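Local coordinates for cell wall surface anchor family protein (Streptococcus agalactiae serogroup V, PDB 3PF2) that builds the shaft of the type 1 pilus of group B Streptococcus as its major pilin, here a calcium-binding C-terminal fragment of 35 kDa, at residues 73-76 with 77-81; 300-303 with 304-308. One frame throughout, in Å; residues are numbered along the deposited sequence.

Contact 1: 73-76 with 77-81; sequences NRDE and HYTID
His77 and Tyr78 each turn a ring face to the loop that delivers them, an example of a tight turn packed against the side chains that follow it. The turn rests on one acceptor: Asn73 O takes Glu76 N at 3.1 Å, closing a type II beta turn in which Asp75 has positive phi, and also His77 N at 2.9 Å, along an almost straight N-H path (175°). A further backbone bond, from Asp75 N to Tyr78 O (2.7 Å), ties the middle of the turn to the start of strand 78-81.

Two CH-pi contacts follow. Arg74 CA lies 3.8 Å from the centroid of the Tyr78 ring, somewhat toward the rim; the Tyr78 ring is brought beneath it by chi1 of 67°, which sets CG between backbone N and carbonyl carbon. Glu76 CG sits almost centrally over the His77 imidazole, 3.9 Å from its centroid, and the extended glutamate chain carries its carboxylate over the NE2 side of the same imidazole, the two planes stacked and 17° apart.

Arg74, also extended, crosses Ile80 at about a right angle. Its CD meets Ile80 CD1 at 3.6 Å, and that methyl continues over one face of the guanidinium. A water at the guanidinium edge accepts from Arg74 NE and Ile80 N while donating to Asp75 OD1 at 2.9 Å, tying loop to strand.

The turn links strand 70-72 to strand 78-81, an outermost strand paired antiparallel with 90-95, while Tyr78 and Ile80 pack on Ile65 and Val62 of strand 57-67.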
loop_
_atom_site.group_PDB
_atom_site.type_symbol
_atom_site.label_atom_id
_atom_site.label_comp_id
_atom_site.label_asym_id
_atom_site.label_seq_id
_atom_site.Cartn_x
_atom_site.Cartn_y
_atom_site.Cartn_z
ATOM N N ASN A 73 -15.265 -17.047 11.649
ATOM C CA ASN A 73 -14.038 -17.726 12.071
ATOM C C ASN A 73 -13.399 -18.571 10.984
ATOM O O ASN A 73 -14.075 -19.334 10.300
ATOM C CB ASN A 73 -14.312 -18.576 13.312
ATOM C CG ASN A 73 -15.118 -17.830 14.353
ATOM O OD1 ASN A 73 -16.150 -18.313 14.816
ATOM N ND2 ASN A 73 -14.665 -16.628 14.714
ATOM N N ARG A 74 -12.087 -18.441 10.840
ATOM C CA ARG A 74 -11.341 -19.180 9.833
ATOM C C ARG A 74 -11.469 -20.684 10.053
ATOM O O ARG A 74 -11.419 -21.156 11.184
ATOM C CB ARG A 74 -9.864 -18.762 9.820
ATOM C CG ARG A 74 -9.113 -19.265 8.596
ATOM C CD ARG A 74 -7.679 -18.813 8.584
ATOM N NE ARG A 74 -6.897 -19.563 7.599
ATOM C CZ ARG A 74 -5.638 -19.289 7.270
ATOM N NH1 ARG A 74 -5.006 -18.274 7.839
ATOM N NH2 ARG A 74 -5.009 -20.035 6.372
ATOM N N ASP A 75 -11.649 -21.409 8.952
ATOM C CA ASP A 75 -11.851 -22.862 8.934
ATOM C C ASP A 75 -13.172 -23.352 9.532
ATOM O O ASP A 75 -13.498 -24.534 9.430
ATOM C CB ASP A 75 -10.624 -23.610 9.471
ATOM C CG ASP A 75 -9.391 -23.422 8.587
ATOM O OD1 ASP A 75 -9.490 -23.552 7.342
ATOM O OD2 ASP A 75 -8.305 -23.143 9.138
ATOM N N GLU A 76 -13.935 -22.452 10.147
ATOM C CA GLU A 76 -15.312 -22.753 10.543
ATOM C C GLU A 76 -16.284 -22.262 9.454
ATOM O O GLU A 76 -17.067 -23.049 8.897
ATOM C CB GLU A 76 -15.641 -22.134 11.907
ATOM C CG GLU A 76 -17.099 -22.324 12.368
ATOM C CD GLU A 76 -17.395 -21.706 13.730
ATOM O OE1 GLU A 76 -16.484 -21.084 14.323
ATOM O OE2 GLU A 76 -18.546 -21.836 14.211
ATOM N N HIS A 77 -16.212 -20.965 9.147
ATOM C CA HIS A 77 -17.128 -20.342 8.180
ATOM C C HIS A 77 -16.525 -20.157 6.787
ATOM O O HIS A 77 -17.263 -19.988 5.807
ATOM C CB HIS A 77 -17.609 -18.985 8.692
ATOM C CG HIS A 77 -18.228 -19.022 10.056
ATOM N ND1 HIS A 77 -19.454 -19.600 10.305
ATOM C CD2 HIS A 77 -17.801 -18.528 11.241
ATOM C CE1 HIS A 77 -19.749 -19.472 11.588
ATOM N NE2 HIS A 77 -18.764 -18.819 12.176
ATOM N N TYR A 78 -15.196 -20.189 6.701
ATOM C CA TYR A 78 -14.488 -19.876 5.457
ATOM C C TYR A 78 -13.082 -20.463 5.437
ATOM O O TYR A 78 -12.533 -20.798 6.487
ATOM C CB TYR A 78 -14.422 -18.347 5.252
ATOM C CG TYR A 78 -13.559 -17.595 6.266
ATOM C CD1 TYR A 78 -12.183 -17.475 6.072
ATOM C CD2 TYR A 78 -14.117 -16.996 7.394
ATOM C CE1 TYR A 78 -11.383 -16.805 6.972
ATOM C CE2 TYR A 78 -13.303 -16.292 8.320
ATOM C CZ TYR A 78 -11.941 -16.213 8.090
ATOM O OH TYR A 78 -11.106 -15.542 8.968
ATOM N N THR A 79 -12.501 -20.570 4.245
ATOM C CA THR A 79 -11.107 -20.982 4.075
ATOM C C THR A 79 -10.321 -19.982 3.230
ATOM O O THR A 79 -10.882 -19.258 2.400
ATOM C CB THR A 79 -10.971 -22.391 3.430
ATOM O OG1 THR A 79 -11.322 -22.325 2.044
ATOM C CG2 THR A 79 -11.866 -23.406 4.140
ATOM N N ILE A 80 -9.015 -19.964 3.438
ATOM C CA ILE A 80 -8.125 -19.060 2.741
ATOM C C ILE A 80 -7.128 -19.833 1.878
ATOM O O ILE A 80 -6.544 -20.828 2.326
ATOM C CB ILE A 80 -7.372 -18.182 3.771
ATOM C CG1 ILE A 80 -8.322 -17.133 4.361
ATOM C CG2 ILE A 80 -6.115 -17.550 3.157
ATOM C CD1 ILE A 80 -7.862 -16.587 5.712
ATOM N N ASP A 81 -6.948 -19.375 0.639
ATOM C CA ASP A 81 -5.866 -19.820 -0.217
ATOM C C ASP A 81 -4.964 -18.605 -0.437
ATOM O O ASP A 81 -5.360 -17.647 -1.106
ATOM C CB ASP A 81 -6.430 -20.349 -1.542
ATOM C CG ASP A 81 -5.376 -20.986 -2.421
ATOM O OD1 ASP A 81 -4.496 -21.708 -1.899
ATOM O OD2 ASP A 81 -5.431 -20.774 -3.647
HETATM O O HOH W 1 -8.067 -21.608 5.727
#

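Contact 2: 300-303 with 304-308; sequences TDIT and VDSAD
Ile302 meets the residues that follow it with the whole length of one branch, and illustrates how a loop without regular secondary structure can curl round an aliphatic side chain. The van der Waals contact is chiefly of aliphatic carbons against the carbonyl oxygen of Val304. Ile302 CD1 comes within 3.4 Å of Val304 O, CG1 of the same isoleucine lies 3.6 Å from that oxygen, and Ile302 CB is also 3.6 Å from Val304 O, so the branch runs alongside the oxygen rather than meeting it with the methyl alone. A chi1 of 66° turns CG1 inward over the Ile302 backbone and points CD1 into the bend. There CD1 also approaches the backbone of Asp305, with Ile302 CD1 and Asp305 CA 4.2 Å apart. A longer approach to Ser306 OG is doubtful, because Ser306 has two conformers. Val304 takes part through its backbone oxygen, while its own CB is directed away from residues 300-303.

This bend belongs to the prealbumin-like domain of the pilin, probably of the Cna-B (IgG-rev) type, an immunoglobulin-like beta fold, and forms part of the long surface loop between strands 286-290 and 312-316.

The two halves of the bend are not hydrogen-bonded to each other; polar bonds tie the loop to its surroundings instead. Asp305, whose CB also points away from residues 300-303, forms a salt bridge through OD2 with Lys251 on strand 247-253, and its OD1 accepts from Leu146 N. Ile302 O accepts from Lys148 NZ. Packing adds to these bonds, the Ile302 side chain touching Val145 in the same neighbouring loop and Asn296 earlier in its own.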
loop_
_atom_site.group_PDB
_atom_site.type_symbol
_atom_site.label_atom_id
_atom_site.label_comp_id
_atom_site.label_asym_id
_atom_site.label_seq_id
_atom_site.Cartn_x
_atom_site.Cartn_y
_atom_site.Cartn_z
ATOM N N THR A 300 2.655 7.915 -14.388
ATOM C CA THR A 300 1.385 7.368 -14.886
ATOM C C THR A 300 1.575 6.639 -16.207
ATOM O O THR A 300 0.736 5.826 -16.591
ATOM C CB THR A 300 0.297 8.450 -15.098
ATOM O OG1 THR A 300 0.728 9.383 -16.099
ATOM C CG2 THR A 300 0.003 9.182 -13.809
ATOM N N ASP A 301 2.677 6.934 -16.892
ATOM C CA ASP A 301 2.932 6.418 -18.242
ATOM C C ASP A 301 3.806 5.159 -18.277
ATOM O O ASP A 301 3.906 4.501 -19.318
ATOM C CB ASP A 301 3.573 7.516 -19.110
ATOM C CG ASP A 301 2.674 8.735 -19.293
ATOM O OD1 ASP A 301 1.462 8.661 -19.028
ATOM O OD2 ASP A 301 3.190 9.785 -19.702
ATOM N N ILE A 302 4.417 4.811 -17.143
ATOM C CA ILE A 302 5.479 3.803 -17.116
ATOM C C ILE A 302 5.140 2.584 -16.264
ATOM O O ILE A 302 4.325 2.670 -15.340
ATOM C CB ILE A 302 6.825 4.425 -16.637
ATOM C CG1 ILE A 302 6.727 4.865 -15.167
ATOM C CG2 ILE A 302 7.216 5.603 -17.550
ATOM C CD1 ILE A 302 7.936 5.665 -14.677
ATOM N N THR A 303 5.777 1.452 -16.560
ATOM C CA THR A 303 5.556 0.241 -15.762
ATOM C C THR A 303 6.776 -0.176 -14.937
ATOM O O THR A 303 6.726 -1.147 -14.171
ATOM C CB THR A 303 5.043 -0.935 -16.633
ATOM O OG1 THR A 303 5.848 -1.026 -17.811
ATOM C CG2 THR A 303 3.587 -0.706 -17.016
ATOM N N VAL A 304 7.859 0.590 -15.074
ATOM C CA VAL A 304 9.059 0.444 -14.264
ATOM C C VAL A 304 9.666 1.842 -14.124
ATOM O O VAL A 304 9.533 2.659 -15.030
ATOM C CB VAL A 304 10.098 -0.527 -14.908
ATOM C CG1 VAL A 304 10.726 0.068 -16.188
ATOM C CG2 VAL A 304 11.173 -0.900 -13.908
ATOM N N ASP A 305 10.316 2.109 -12.993
ATOM C CA ASP A 305 10.944 3.421 -12.765
ATOM C C ASP A 305 11.868 3.866 -13.904
ATOM O O ASP A 305 12.639 3.052 -14.448
ATOM C CB ASP A 305 11.783 3.422 -11.485
ATOM C CG ASP A 305 10.958 3.325 -10.226
ATOM O OD1 ASP A 305 9.802 3.787 -10.197
ATOM O OD2 ASP A 305 11.503 2.795 -9.246
ATOM N N SER A 306 11.796 5.159 -14.227
ATOM C CA SER A 306 12.724 5.766 -15.187
ATOM C C SER A 306 13.848 6.528 -14.486
ATOM O O SER A 306 14.897 6.772 -15.081
ATOM C CB SER A 306 11.993 6.682 -16.176
ATOM O OG SER A 306 11.136 7.595 -15.515
ATOM N N ALA A 307 13.634 6.885 -13.218
ATOM C CA ALA A 307 14.633 7.621 -12.420
ATOM C C ALA A 307 15.177 8.858 -13.142
ATOM O O ALA A 307 16.394 9.107 -13.167
ATOM C CB ALA A 307 15.772 6.685 -11.976
ATOM N N ASP A 308 14.265 9.634 -13.712
ATOM C CA ASP A 308 14.630 10.755 -14.563
ATOM C C ASP A 308 14.298 12.131 -13.983
ATOM O O ASP A 308 14.584 13.148 -14.613
ATOM C CB ASP A 308 14.024 10.597 -15.966
ATOM C CG ASP A 308 12.510 10.705 -15.973
ATOM O OD1 ASP A 308 11.850 10.188 -15.035
ATOM O OD2 ASP A 308 11.978 11.303 -16.939
#

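Contact 1 closes long before contact 2 opens along the chain, and the two occupy opposite sides of its centre, with centres 39 Å apart and nearest atoms about 24 Å apart. They lie in different domains. Residues 73-77 lead from strand 70-72, outermost in one five-stranded antiparallel beta-sheet, into strand 78-81, outermost in another, in the Cna-B-like backbone-subunit region. Residues 300-308 lie in a loop of the prealbumin-like region, leading to strand 312-316, which runs parallel to strand 178-190. Each is thus a local feature of its own beta domain. Leu146 and Lys148, which bond to residues 300-308, lie between strand 132-140 of the first domain and strand 150-151, which pairs with 178-190.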